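Local coordinates for protein hydrazine synthase alpha subunit (PDB 5C2V) that catalyses, within the hydrazine synthase complex, the condensation of hydroxylamine with ammonia to yield hydrazine, using c-type haem, at residues D[399-411]-D[545-557]. Sequence-based numbering, arbitrary orientation.
Sequences TFTAGKNFGVTVV and WAYLRPYHGRICS. With HEC (heme c), chain B.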
loop_
_atom_site.group_PDB
_atom_site.type_symbol
_atom_site.label_atom_id
_atom_site.label_comp_id
_atom_site.label_asym_id
_atom_site.label_seq_id
_atom_site.Cartn_x
_atom_site.Cartn_y
_atom_site.Cartn_z
ATOM N N THR D 399 26.250 -31.675 -3.392
ATOM C CA THR D 399 25.165 -31.883 -2.440
ATOM C C THR D 399 25.625 -32.683 -1.225
ATOM O O THR D 399 26.291 -33.709 -1.352
ATOM C CB THR D 399 23.970 -32.605 -3.091
ATOM O OG1 THR D 399 23.068 -33.049 -2.069
ATOM C CG2 THR D 399 24.442 -33.806 -3.898
ATOM N N PHE D 400 25.280 -32.186 -0.043
ATOM C CA PHE D 400 25.618 -32.863 1.202
ATOM C C PHE D 400 24.467 -33.709 1.746
ATOM O O PHE D 400 24.536 -34.216 2.865
ATOM C CB PHE D 400 26.095 -31.845 2.236
ATOM C CG PHE D 400 27.491 -31.353 1.981
ATOM C CD1 PHE D 400 27.729 -30.319 1.090
ATOM C CD2 PHE D 400 28.571 -31.954 2.606
ATOM C CE1 PHE D 400 29.018 -29.879 0.844
ATOM C CE2 PHE D 400 29.861 -31.520 2.364
ATOM C CZ PHE D 400 30.085 -30.482 1.483
ATOM N N THR D 401 23.394 -33.832 0.970
ATOM C CA THR D 401 22.301 -34.727 1.343
ATOM C C THR D 401 21.996 -35.759 0.256
ATOM O O THR D 401 22.001 -35.454 -0.938
ATOM C CB THR D 401 21.007 -33.948 1.668
ATOM O OG1 THR D 401 19.937 -34.875 1.901
ATOM C CG2 THR D 401 20.626 -33.018 0.524
ATOM N N ALA D 402 21.738 -36.987 0.694
ATOM C CA ALA D 402 21.362 -38.089 -0.186
ATOM C C ALA D 402 19.842 -38.162 -0.329
ATOM O O ALA D 402 19.304 -39.139 -0.851
ATOM C CB ALA D 402 21.925 -39.405 0.324
ATOM N N GLY D 403 19.160 -37.130 0.159
ATOM C CA GLY D 403 17.709 -37.108 0.205
ATOM C C GLY D 403 17.134 -37.462 1.563
ATOM O O GLY D 403 17.789 -37.256 2.587
ATOM N N LYS D 404 15.907 -37.976 1.567
ATOM C CA LYS D 404 15.126 -38.148 2.791
ATOM C C LYS D 404 15.882 -38.909 3.878
ATOM O O LYS D 404 16.394 -40.004 3.642
ATOM C CB LYS D 404 13.813 -38.869 2.466
ATOM C CG LYS D 404 13.207 -39.648 3.623
ATOM C CD LYS D 404 12.169 -40.643 3.121
ATOM C CE LYS D 404 11.669 -41.544 4.240
ATOM N NZ LYS D 404 10.740 -42.594 3.735
ATOM N N ASN D 405 15.967 -38.289 5.055
ATOM C CA ASN D 405 16.624 -38.861 6.234
ATOM C C ASN D 405 18.135 -39.039 6.070
ATOM O O ASN D 405 18.820 -39.461 7.002
ATOM C CB ASN D 405 15.981 -40.197 6.612
ATOM C CG ASN D 405 14.522 -40.054 6.990
ATOM O OD1 ASN D 405 13.696 -40.900 6.656
ATOM N ND2 ASN D 405 14.196 -38.971 7.686
ATOM N N PHE D 406 18.647 -38.719 4.888
ATOM C CA PHE D 406 20.039 -38.989 4.552
ATOM C C PHE D 406 20.924 -37.745 4.513
ATOM O O PHE D 406 20.718 -36.848 3.695
ATOM C CB PHE D 406 20.111 -39.697 3.202
ATOM C CG PHE D 406 20.296 -41.181 3.302
ATOM C CD1 PHE D 406 21.564 -41.735 3.305
ATOM C CD2 PHE D 406 19.202 -42.024 3.387
ATOM C CE1 PHE D 406 21.739 -43.101 3.393
ATOM C CE2 PHE D 406 19.368 -43.391 3.475
ATOM C CZ PHE D 406 20.639 -43.931 3.479
ATOM N N GLY D 407 21.914 -37.703 5.399
ATOM C CA GLY D 407 22.917 -36.652 5.374
ATOM C C GLY D 407 24.225 -37.170 4.805
ATOM O O GLY D 407 24.372 -38.366 4.579
ATOM N N VAL D 408 25.175 -36.272 4.560
ATOM C CA VAL D 408 26.510 -36.678 4.129
ATOM C C VAL D 408 27.564 -35.958 4.962
ATOM O O VAL D 408 27.609 -34.728 4.982
ATOM C CB VAL D 408 26.754 -36.389 2.632
ATOM C CG1 VAL D 408 28.139 -36.858 2.222
ATOM C CG2 VAL D 408 25.689 -37.057 1.775
ATOM N N THR D 409 28.408 -36.730 5.643
ATOM C CA THR D 409 29.397 -36.180 6.569
ATOM C C THR D 409 30.318 -35.167 5.897
ATOM O O THR D 409 30.648 -35.298 4.721
ATOM C CB THR D 409 30.260 -37.292 7.198
ATOM O OG1 THR D 409 30.928 -38.027 6.165
ATOM C CG2 THR D 409 29.397 -38.242 8.013
ATOM N N VAL D 410 30.714 -34.147 6.648
ATOM C CA VAL D 410 31.582 -33.103 6.119
ATOM C C VAL D 410 33.048 -33.502 6.277
ATOM O O VAL D 410 33.940 -32.902 5.676
ATOM C CB VAL D 410 31.322 -31.752 6.823
ATOM C CG1 VAL D 410 31.856 -31.779 8.246
ATOM C CG2 VAL D 410 31.931 -30.598 6.034
ATOM N N VAL D 411 33.290 -34.537 7.075
ATOM C CA VAL D 411 34.651 -34.992 7.335
ATOM C C VAL D 411 35.119 -36.003 6.292
ATOM O O VAL D 411 36.031 -35.725 5.513
ATOM C CB VAL D 411 34.778 -35.618 8.737
ATOM C CG1 VAL D 411 36.211 -36.056 8.994
ATOM C CG2 VAL D 411 34.320 -34.632 9.800
ATOM N N TRP D 545 8.390 -19.332 4.772
ATOM C CA TRP D 545 8.567 -20.735 5.111
ATOM C C TRP D 545 9.986 -21.202 4.815
ATOM O O TRP D 545 10.426 -21.235 3.666
ATOM C CB TRP D 545 7.540 -21.591 4.372
ATOM C CG TRP D 545 6.143 -21.280 4.808
ATOM C CD1 TRP D 545 5.172 -20.660 4.078
ATOM C CD2 TRP D 545 5.572 -21.541 6.095
ATOM N NE1 TRP D 545 4.025 -20.536 4.824
ATOM C CE2 TRP D 545 4.245 -21.068 6.067
ATOM C CE3 TRP D 545 6.051 -22.138 7.266
ATOM C CZ2 TRP D 545 3.393 -21.173 7.163
ATOM C CZ3 TRP D 545 5.203 -22.241 8.353
ATOM C CH2 TRP D 545 3.889 -21.759 8.295
ATOM N N ALA D 546 10.694 -21.558 5.882
ATOM C CA ALA D 546 12.074 -22.009 5.793
ATOM C C ALA D 546 12.133 -23.515 5.987
ATOM O O ALA D 546 11.288 -24.094 6.667
ATOM C CB ALA D 546 12.938 -21.299 6.826
ATOM N N TYR D 547 13.114 -24.151 5.359
ATOM C CA TYR D 547 13.262 -25.594 5.460
ATOM C C TYR D 547 14.728 -26.003 5.426
ATOM O O TYR D 547 15.528 -25.434 4.684
ATOM C CB TYR D 547 12.492 -26.288 4.335
ATOM C CG TYR D 547 12.742 -25.689 2.969
ATOM C CD1 TYR D 547 11.974 -24.630 2.503
ATOM C CD2 TYR D 547 13.748 -26.179 2.150
ATOM C CE1 TYR D 547 12.201 -24.077 1.258
ATOM C CE2 TYR D 547 13.982 -25.633 0.902
ATOM C CZ TYR D 547 13.206 -24.583 0.462
ATOM O OH TYR D 547 13.435 -24.035 -0.779
ATOM N N LEU D 548 15.074 -26.992 6.240
ATOM C CA LEU D 548 16.431 -27.515 6.273
ATOM C C LEU D 548 16.470 -28.931 5.719
ATOM O O LEU D 548 15.616 -29.753 6.044
ATOM C CB LEU D 548 16.985 -27.497 7.700
ATOM C CG LEU D 548 17.176 -26.140 8.380
ATOM C CD1 LEU D 548 17.520 -26.329 9.851
ATOM C CD2 LEU D 548 18.254 -25.331 7.676
ATOM N N ARG D 549 17.452 -29.211 4.872
ATOM C CA ARG D 549 17.701 -30.582 4.451
ATOM C C ARG D 549 18.382 -31.309 5.608
ATOM O O ARG D 549 18.950 -30.662 6.488
ATOM C CB ARG D 549 18.557 -30.624 3.180
ATOM C CG ARG D 549 17.915 -29.977 1.956
ATOM C CD ARG D 549 16.435 -30.327 1.824
ATOM N NE ARG D 549 16.184 -31.767 1.850
ATOM C CZ ARG D 549 16.196 -32.552 0.777
ATOM N NH1 ARG D 549 16.451 -32.043 -0.420
ATOM N NH2 ARG D 549 15.954 -33.849 0.903
ATOM N N PRO D 550 18.303 -32.651 5.631
ATOM C CA PRO D 550 18.945 -33.432 6.696
ATOM C C PRO D 550 20.425 -33.097 6.881
ATOM O O PRO D 550 21.143 -32.946 5.892
ATOM C CB PRO D 550 18.772 -34.874 6.218
ATOM C CG PRO D 550 17.517 -34.843 5.424
ATOM C CD PRO D 550 17.501 -33.505 4.735
ATOM N N TYR D 551 20.845 -32.941 8.138
ATOM C CA TYR D 551 22.242 -32.688 8.512
ATOM C C TYR D 551 22.738 -31.307 8.068
ATOM O O TYR D 551 23.791 -30.843 8.506
ATOM C CB TYR D 551 23.155 -33.787 7.947
ATOM C CG TYR D 551 24.628 -33.546 8.179
ATOM C CD1 TYR D 551 25.190 -33.712 9.437
ATOM C CD2 TYR D 551 25.457 -33.146 7.139
ATOM C CE1 TYR D 551 26.536 -33.488 9.654
ATOM C CE2 TYR D 551 26.804 -32.920 7.345
ATOM C CZ TYR D 551 27.338 -33.093 8.604
ATOM O OH TYR D 551 28.680 -32.871 8.813
ATOM N N HIS D 552 21.968 -30.640 7.219
ATOM C CA HIS D 552 22.319 -29.302 6.769
ATOM C C HIS D 552 22.176 -28.291 7.891
ATOM O O HIS D 552 21.529 -28.553 8.906
ATOM C CB HIS D 552 21.453 -28.880 5.581
ATOM C CG HIS D 552 21.920 -29.430 4.271
ATOM N ND1 HIS D 552 21.989 -30.782 4.013
ATOM C CD2 HIS D 552 22.348 -28.810 3.146
ATOM C CE1 HIS D 552 22.435 -30.972 2.784
ATOM N NE2 HIS D 552 22.661 -29.790 2.237
ATOM N N GLY D 553 22.791 -27.132 7.702
ATOM C CA GLY D 553 22.631 -26.044 8.640
ATOM C C GLY D 553 22.738 -24.731 7.903
ATOM O O GLY D 553 23.411 -24.644 6.876
ATOM N N ARG D 554 22.092 -23.695 8.428
ATOM C CA ARG D 554 22.025 -22.442 7.679
ATOM C C ARG D 554 22.320 -21.213 8.527
ATOM O O ARG D 554 21.835 -21.083 9.646
ATOM C CB ARG D 554 20.656 -22.284 7.011
ATOM C CG ARG D 554 20.544 -21.003 6.198
ATOM C CD ARG D 554 19.618 -21.128 5.004
ATOM N NE ARG D 554 19.808 -19.999 4.096
ATOM C CZ ARG D 554 19.022 -19.719 3.063
ATOM N NH1 ARG D 554 17.971 -20.480 2.796
ATOM N NH2 ARG D 554 19.287 -18.667 2.299
ATOM N N ILE D 555 23.104 -20.303 7.962
ATOM C CA ILE D 555 23.536 -19.109 8.667
ATOM C C ILE D 555 22.838 -17.865 8.129
ATOM O O ILE D 555 22.459 -17.806 6.957
ATOM C CB ILE D 555 25.061 -18.917 8.554
ATOM C CG1 ILE D 555 25.445 -18.518 7.129
ATOM C CG2 ILE D 555 25.790 -20.188 8.953
ATOM C CD1 ILE D 555 26.875 -18.081 6.986
ATOM N N CYS D 556 22.642 -16.883 9.001
ATOM C CA CYS D 556 22.179 -15.571 8.562
ATOM C C CYS D 556 22.786 -14.489 9.445
ATOM O O CYS D 556 22.924 -14.673 10.654
ATOM C CB CYS D 556 20.651 -15.494 8.580
ATOM S SG CYS D 556 19.897 -15.980 10.144
ATOM N N SER D 557 23.157 -13.367 8.834
ATOM C CA SER D 557 23.785 -12.268 9.562
ATOM C C SER D 557 22.867 -11.703 10.634
ATOM O O SER D 557 23.293 -11.432 11.756
ATOM C CB SER D 557 24.188 -11.141 8.607
ATOM O OG SER D 557 25.189 -11.559 7.698
HETATM FE FE HEC B . 14.375 -14.089 7.643
HETATM C CHA HEC B . 12.021 -13.054 5.338
HETATM C CHB HEC B . 15.500 -16.438 5.413
HETATM C CHC HEC B . 16.459 -15.404 10.061
HETATM C CHD HEC B . 13.112 -11.897 9.958
HETATM N NA HEC B . 13.860 -14.638 5.735
HETATM C C1A HEC B . 12.852 -14.086 4.969
HETATM C C2A HEC B . 12.820 -14.780 3.700
HETATM C C3A HEC B . 13.774 -15.715 3.716
HETATM C C4A HEC B . 14.451 -15.646 4.997
HETATM C CMA HEC B . 14.107 -16.700 2.574
HETATM C CAA HEC B . 11.840 -14.484 2.544
HETATM C CBA HEC B . 12.518 -13.608 1.495
HETATM C CGA HEC B . 12.789 -12.229 2.041
HETATM O O1A HEC B . 13.940 -11.741 1.898
HETATM O O2A HEC B . 11.860 -11.615 2.623
HETATM N NB HEC B . 15.645 -15.734 7.768
HETATM C C1B HEC B . 16.131 -16.365 6.636
HETATM C C2B HEC B . 17.426 -16.927 6.963
HETATM C C3B HEC B . 17.693 -16.652 8.241
HETATM C C4B HEC B . 16.580 -15.892 8.777
HETATM C CMB HEC B . 18.336 -17.720 6.001
HETATM C CAB HEC B . 18.979 -17.068 8.992
HETATM C CBB HEC B . 18.631 -18.085 10.102
HETATM N NC HEC B . 14.762 -13.684 9.631
HETATM C C1C HEC B . 15.585 -14.419 10.464
HETATM C C2C HEC B . 15.443 -13.895 11.808
HETATM C C3C HEC B . 14.446 -13.008 11.795
HETATM C C4C HEC B . 14.044 -12.804 10.415
HETATM C CMC HEC B . 16.075 -14.510 13.076
HETATM C CAC HEC B . 13.913 -12.240 13.025
HETATM C CBC HEC B . 12.456 -12.669 13.307
HETATM N ND HEC B . 12.804 -12.701 7.650
HETATM C C1D HEC B . 12.493 -11.884 8.732
HETATM C C2D HEC B . 11.402 -11.009 8.369
HETATM C C3D HEC B . 11.065 -11.370 6.918
HETATM C C4D HEC B . 11.980 -12.429 6.562
HETATM C CMD HEC B . 10.735 -9.937 9.259
HETATM C CAD HEC B . 9.974 -10.753 6.019
HETATM C CBD HEC B . 8.609 -11.102 6.599
HETATM C CGD HEC B . 7.529 -10.481 5.756
HETATM O O1D HEC B . 6.354 -10.501 6.199
HETATM O O2D HEC B . 7.843 -9.963 4.653
#
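A beta-hairpin, its strands 401-403 and 406-408 joined by a type II turn from G403 to F406, receives a second type II turn, R549 to H552, from the middle domain; P550, Y551 and H552 of that turn pack against T401, G403, F406 and G407. Proline suits the second position of the turn, where its ring fixes phi, and P550 lays CB 3.7 Å from F406 O while CG meets G403 O. Y551 takes the third position with a positive phi, and CG anti to the backbone N (chi1 175°) sends its ring along strand 406-408. There G407 passes with its CA 3.9 Å from Y551 CB, an approach this close because glycine has no CB of its own on the side that faces the tyrosine. At the far end of the ring, V410 N gives Y551 OH a bent hydrogen bond of 3.2 Å (136° at the hydrogen), and V410 CG1 touches the same hydroxyl. V410 and F400 also reach the gamma subunit, where F400 meets F132 of that chain edge-to-face, so this corner adjoins a subunit interface.

T401 organises the hairpin from within. Its OG1 donates to F406 O at 2.8 Å and accepts from G403 N, an ST turn, while its CB and CG2 lie beside H552 CE1. R549, bent at chi2 and chi3, brings NH2 near G403 CA, but its guanidinium is held by salt bridges to D524 and D219 and a hydrogen bond to D265 O. Beyond the turn the chain runs into strand 553-556, which carries C556, covalently bound to haem c. Within the turn, H552 ND1 donates a nearly straight 3.0 Å bond to P550 O, which lies in the imidazole plane.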